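Local coordinates for sulfonate ABC transporter, periplasmic sulfonate-binding protein SsuA (Methylobacillus flagellatus, PDB 3UIF) that probably captures sulfonates or related sulfate esters in the periplasm and delivers them to an ABC transporter for import, at residues E3-T15 / R40-M53. Sequence-based numbering, arbitrary orientation.
Sequences EDLKVVRIASVAT and RKQGIKVEWVPAAM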
# COMPACT_ATOMS: atom_id res chain seq x y z
N GLU A 3 20.16 28.93 -8.22
CA GLU A 3 20.94 27.77 -7.76
C GLU A 3 21.19 26.73 -8.87
O GLU A 3 20.48 26.71 -9.87
CB GLU A 3 20.21 27.08 -6.58
CG GLU A 3 20.25 27.83 -5.25
CD GLU A 3 21.67 28.04 -4.73
OE1 GLU A 3 22.38 27.03 -4.50
OE2 GLU A 3 22.08 29.21 -4.56
N ASP A 4 22.19 25.86 -8.68
CA ASP A 4 22.43 24.73 -9.60
C ASP A 4 21.81 23.42 -9.08
O ASP A 4 22.51 22.55 -8.56
CB ASP A 4 23.93 24.55 -9.87
CG ASP A 4 24.48 25.57 -10.87
OD1 ASP A 4 25.72 25.62 -11.03
OD2 ASP A 4 23.71 26.32 -11.51
N LEU A 5 20.51 23.27 -9.24
CA LEU A 5 19.81 22.13 -8.65
C LEU A 5 19.78 20.86 -9.52
O LEU A 5 19.80 20.94 -10.75
CB LEU A 5 18.38 22.54 -8.22
CG LEU A 5 18.31 23.72 -7.24
CD1 LEU A 5 16.91 24.32 -7.23
CD2 LEU A 5 18.74 23.32 -5.83
N LYS A 6 19.78 19.70 -8.87
CA LYS A 6 19.56 18.42 -9.53
C LYS A 6 18.07 18.11 -9.57
O LYS A 6 17.42 18.01 -8.53
CB LYS A 6 20.29 17.30 -8.79
CG LYS A 6 21.80 17.30 -8.98
CD LYS A 6 22.54 17.08 -7.66
CE LYS A 6 24.00 16.73 -7.90
NZ LYS A 6 24.83 16.95 -6.68
N VAL A 7 17.52 17.95 -10.77
CA VAL A 7 16.10 17.61 -10.88
C VAL A 7 15.92 16.12 -10.65
O VAL A 7 16.52 15.29 -11.33
CB VAL A 7 15.50 17.99 -12.25
CG1 VAL A 7 14.15 17.29 -12.44
CG2 VAL A 7 15.33 19.49 -12.35
N VAL A 8 15.10 15.79 -9.66
CA VAL A 8 14.76 14.41 -9.41
C VAL A 8 13.26 14.26 -9.58
O VAL A 8 12.47 14.93 -8.91
CB VAL A 8 15.27 13.95 -8.03
CG1 VAL A 8 14.76 12.56 -7.69
CG2 VAL A 8 16.80 13.96 -8.02
N ARG A 9 12.88 13.43 -10.54
CA ARG A 9 11.48 13.20 -10.85
C ARG A 9 10.93 12.10 -9.97
O ARG A 9 11.47 10.99 -9.93
CB ARG A 9 11.30 12.83 -12.32
CG ARG A 9 10.79 13.96 -13.20
CD ARG A 9 11.68 14.20 -14.43
NE ARG A 9 12.54 13.05 -14.75
CZ ARG A 9 13.52 13.06 -15.66
NH1 ARG A 9 13.79 14.15 -16.37
NH2 ARG A 9 14.24 11.95 -15.87
N ILE A 10 9.85 12.44 -9.26
CA ILE A 10 9.19 11.51 -8.34
C ILE A 10 7.70 11.37 -8.64
O ILE A 10 6.95 12.34 -8.63
CB ILE A 10 9.43 11.89 -6.87
CG1 ILE A 10 10.92 12.19 -6.65
CG2 ILE A 10 8.96 10.78 -5.96
CD1 ILE A 10 11.33 12.45 -5.21
N ALA A 11 7.28 10.13 -8.90
CA ALA A 11 5.87 9.84 -9.20
C ALA A 11 5.08 9.48 -7.95
O ALA A 11 5.62 8.91 -7.00
CB ALA A 11 5.77 8.73 -10.23
N SER A 12 3.80 9.82 -7.96
CA SER A 12 2.85 9.32 -6.97
C SER A 12 1.49 9.09 -7.63
O SER A 12 1.20 9.65 -8.70
CB SER A 12 2.70 10.33 -5.85
OG SER A 12 1.97 11.46 -6.33
N VAL A 13 0.65 8.29 -6.98
CA VAL A 13 -0.73 8.13 -7.43
C VAL A 13 -1.52 9.30 -6.85
O VAL A 13 -1.43 9.55 -5.65
CB VAL A 13 -1.34 6.78 -6.98
CG1 VAL A 13 -2.80 6.68 -7.42
CG2 VAL A 13 -0.54 5.62 -7.56
N ALA A 14 -2.28 9.99 -7.69
CA ALA A 14 -2.97 11.23 -7.30
C ALA A 14 -4.44 11.26 -7.73
O ALA A 14 -4.82 10.68 -8.75
CB ALA A 14 -2.24 12.44 -7.85
N THR A 15 -5.26 11.94 -6.94
CA THR A 15 -6.70 12.02 -7.19
C THR A 15 -7.21 13.40 -6.78
O THR A 15 -6.96 13.84 -5.65
CB THR A 15 -7.49 10.94 -6.38
OG1 THR A 15 -6.81 9.68 -6.42
CG2 THR A 15 -8.92 10.77 -6.93
N ARG A 40 15.99 20.49 -1.17
CA ARG A 40 16.48 21.69 -1.82
C ARG A 40 17.83 22.12 -1.20
O ARG A 40 18.77 22.42 -1.94
CB ARG A 40 15.43 22.79 -1.76
CG ARG A 40 15.67 23.94 -2.73
CD ARG A 40 14.44 24.81 -2.92
NE ARG A 40 14.63 25.80 -3.99
CZ ARG A 40 14.27 25.63 -5.26
NH1 ARG A 40 13.68 24.50 -5.65
NH2 ARG A 40 14.50 26.59 -6.16
N LYS A 41 17.92 22.10 0.13
CA LYS A 41 19.18 22.38 0.85
C LYS A 41 20.33 21.47 0.42
O LYS A 41 21.50 21.87 0.44
CB LYS A 41 18.97 22.26 2.36
CG LYS A 41 18.03 23.32 2.91
CD LYS A 41 17.40 22.89 4.24
CE LYS A 41 16.55 24.01 4.82
NZ LYS A 41 16.43 23.92 6.30
N GLN A 42 19.99 20.25 0.01
CA GLN A 42 20.97 19.28 -0.46
C GLN A 42 21.40 19.50 -1.92
O GLN A 42 22.22 18.74 -2.44
CB GLN A 42 20.37 17.88 -0.37
CG GLN A 42 21.25 16.88 0.33
CD GLN A 42 20.90 16.82 1.79
OE1 GLN A 42 19.73 16.84 2.16
NE2 GLN A 42 21.92 16.76 2.64
N GLY A 43 20.84 20.52 -2.57
CA GLY A 43 21.06 20.75 -4.00
C GLY A 43 20.15 19.94 -4.91
O GLY A 43 20.43 19.77 -6.09
N ILE A 44 19.05 19.43 -4.34
CA ILE A 44 18.11 18.59 -5.07
C ILE A 44 16.76 19.26 -5.22
O ILE A 44 16.16 19.71 -4.24
CB ILE A 44 17.92 17.22 -4.37
CG1 ILE A 44 19.23 16.43 -4.38
CG2 ILE A 44 16.79 16.43 -5.03
CD1 ILE A 44 19.24 15.21 -3.48
N LYS A 45 16.29 19.34 -6.46
CA LYS A 45 14.94 19.78 -6.76
C LYS A 45 14.05 18.59 -7.11
O LYS A 45 14.21 17.96 -8.16
CB LYS A 45 14.94 20.81 -7.90
CG LYS A 45 13.55 21.34 -8.26
CD LYS A 45 13.64 22.26 -9.47
CE LYS A 45 12.26 22.72 -9.93
NZ LYS A 45 12.41 23.68 -11.06
N VAL A 46 13.11 18.30 -6.22
CA VAL A 46 12.13 17.27 -6.49
C VAL A 46 11.09 17.83 -7.44
O VAL A 46 10.67 18.98 -7.31
CB VAL A 46 11.49 16.71 -5.20
CG1 VAL A 46 11.29 17.81 -4.17
CG2 VAL A 46 10.17 15.98 -5.50
N GLU A 47 10.72 17.02 -8.43
CA GLU A 47 9.64 17.33 -9.33
C GLU A 47 8.59 16.23 -9.29
O GLU A 47 8.90 15.06 -9.47
CB GLU A 47 10.16 17.49 -10.74
CG GLU A 47 10.59 18.91 -11.08
CD GLU A 47 10.93 19.05 -12.54
OE1 GLU A 47 10.34 18.28 -13.34
OE2 GLU A 47 11.78 19.92 -12.88
N TRP A 48 7.35 16.61 -9.07
CA TRP A 48 6.32 15.62 -8.89
C TRP A 48 5.72 15.24 -10.21
O TRP A 48 5.52 16.08 -11.07
CB TRP A 48 5.26 16.12 -7.95
CG TRP A 48 5.80 16.47 -6.59
CD1 TRP A 48 5.93 17.74 -6.04
CD2 TRP A 48 6.32 15.55 -5.57
NE1 TRP A 48 6.47 17.67 -4.78
CE2 TRP A 48 6.72 16.39 -4.43
CE3 TRP A 48 6.47 14.16 -5.47
CZ2 TRP A 48 7.25 15.85 -3.26
CZ3 TRP A 48 7.00 13.62 -4.29
CH2 TRP A 48 7.38 14.45 -3.20
N VAL A 49 5.49 13.94 -10.38
CA VAL A 49 4.76 13.43 -11.53
C VAL A 49 3.51 12.74 -10.98
O VAL A 49 3.49 11.54 -10.76
CB VAL A 49 5.63 12.48 -12.40
CG1 VAL A 49 4.89 12.07 -13.66
CG2 VAL A 49 6.96 13.14 -12.76
N PRO A 50 2.45 13.52 -10.75
CA PRO A 50 1.19 12.95 -10.30
C PRO A 50 0.58 12.04 -11.38
O PRO A 50 0.61 12.36 -12.57
CB PRO A 50 0.31 14.18 -10.09
CG PRO A 50 0.85 15.18 -11.06
CD PRO A 50 2.33 14.97 -11.02
N ALA A 51 0.03 10.92 -10.96
CA ALA A 51 -0.58 9.99 -11.89
C ALA A 51 -1.96 9.60 -11.39
O ALA A 51 -2.11 9.15 -10.26
CB ALA A 51 0.28 8.75 -12.04
N ALA A 52 -2.98 9.79 -12.22
CA ALA A 52 -4.31 9.30 -11.91
C ALA A 52 -4.28 7.78 -11.66
O ALA A 52 -3.41 7.04 -12.16
CB ALA A 52 -5.30 9.65 -13.00
N MSE A 53 -5.24 7.33 -10.87
CA MSE A 53 -5.23 5.97 -10.34
C MSE A 53 -5.18 4.90 -11.42
O MSE A 53 -4.70 3.80 -11.16
CB MSE A 53 -6.39 5.80 -9.37
CG MSE A 53 -5.95 4.94 -8.19
SE MSE A 53 -7.44 4.85 -6.88
CE MSE A 53 -7.62 2.88 -6.94
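Lys6, Val8, Ile10 and Ser12 use both N-H and C=O, and Ala14 its N-H alone, in a nine-bond parallel ladder to Lys45, Glu47, Val49, Ala51 and the carbonyl of Gly43. Ile10 N to Glu47 O (2.8 Å) is nearly straight at 175°; Ser12 N to Val49 O, at 3.3 Å, is the longest of the nine. Pro50 falls where this pairing uses no N-H, so proline fits without costing a bond. Gly43 ends helix 35-41 in a Schellman motif; its positive phi suits glycine, and its carbonyl accepts the bond from Lys6 N.

Strand 6-15 pairs on its other edge with strand 71-75. Hairpin strand 20-23 and helices 26-32 and 35-41 lie between the two parallel strands, a beta-alpha-beta type crossover as in the lobes of periplasmic binding proteins.

Branched apolar side chains fill the face of Val8, Ile10, Ile44 and Val46, whose Ile44/Val8 end lies against helix 215-233. Val46 CG2 sits 3.6 Å above the centre of the Trp48 ring. With CG1 anti to the carbonyl carbon (chi1 -47°), Ile10 turns CG2 to Trp48 CZ3 (3.8 Å) and CD1 to Val46 CG2 (3.7 Å).

The opposite face puts Ala11 and Ala51, small enough to fit close beneath helix 56-65, beside Val13, whose CG1 touches CG of the selenomethionine Met53. Near the chain start, Leu5 CD1 lies over one face of the Arg40 guanidinium.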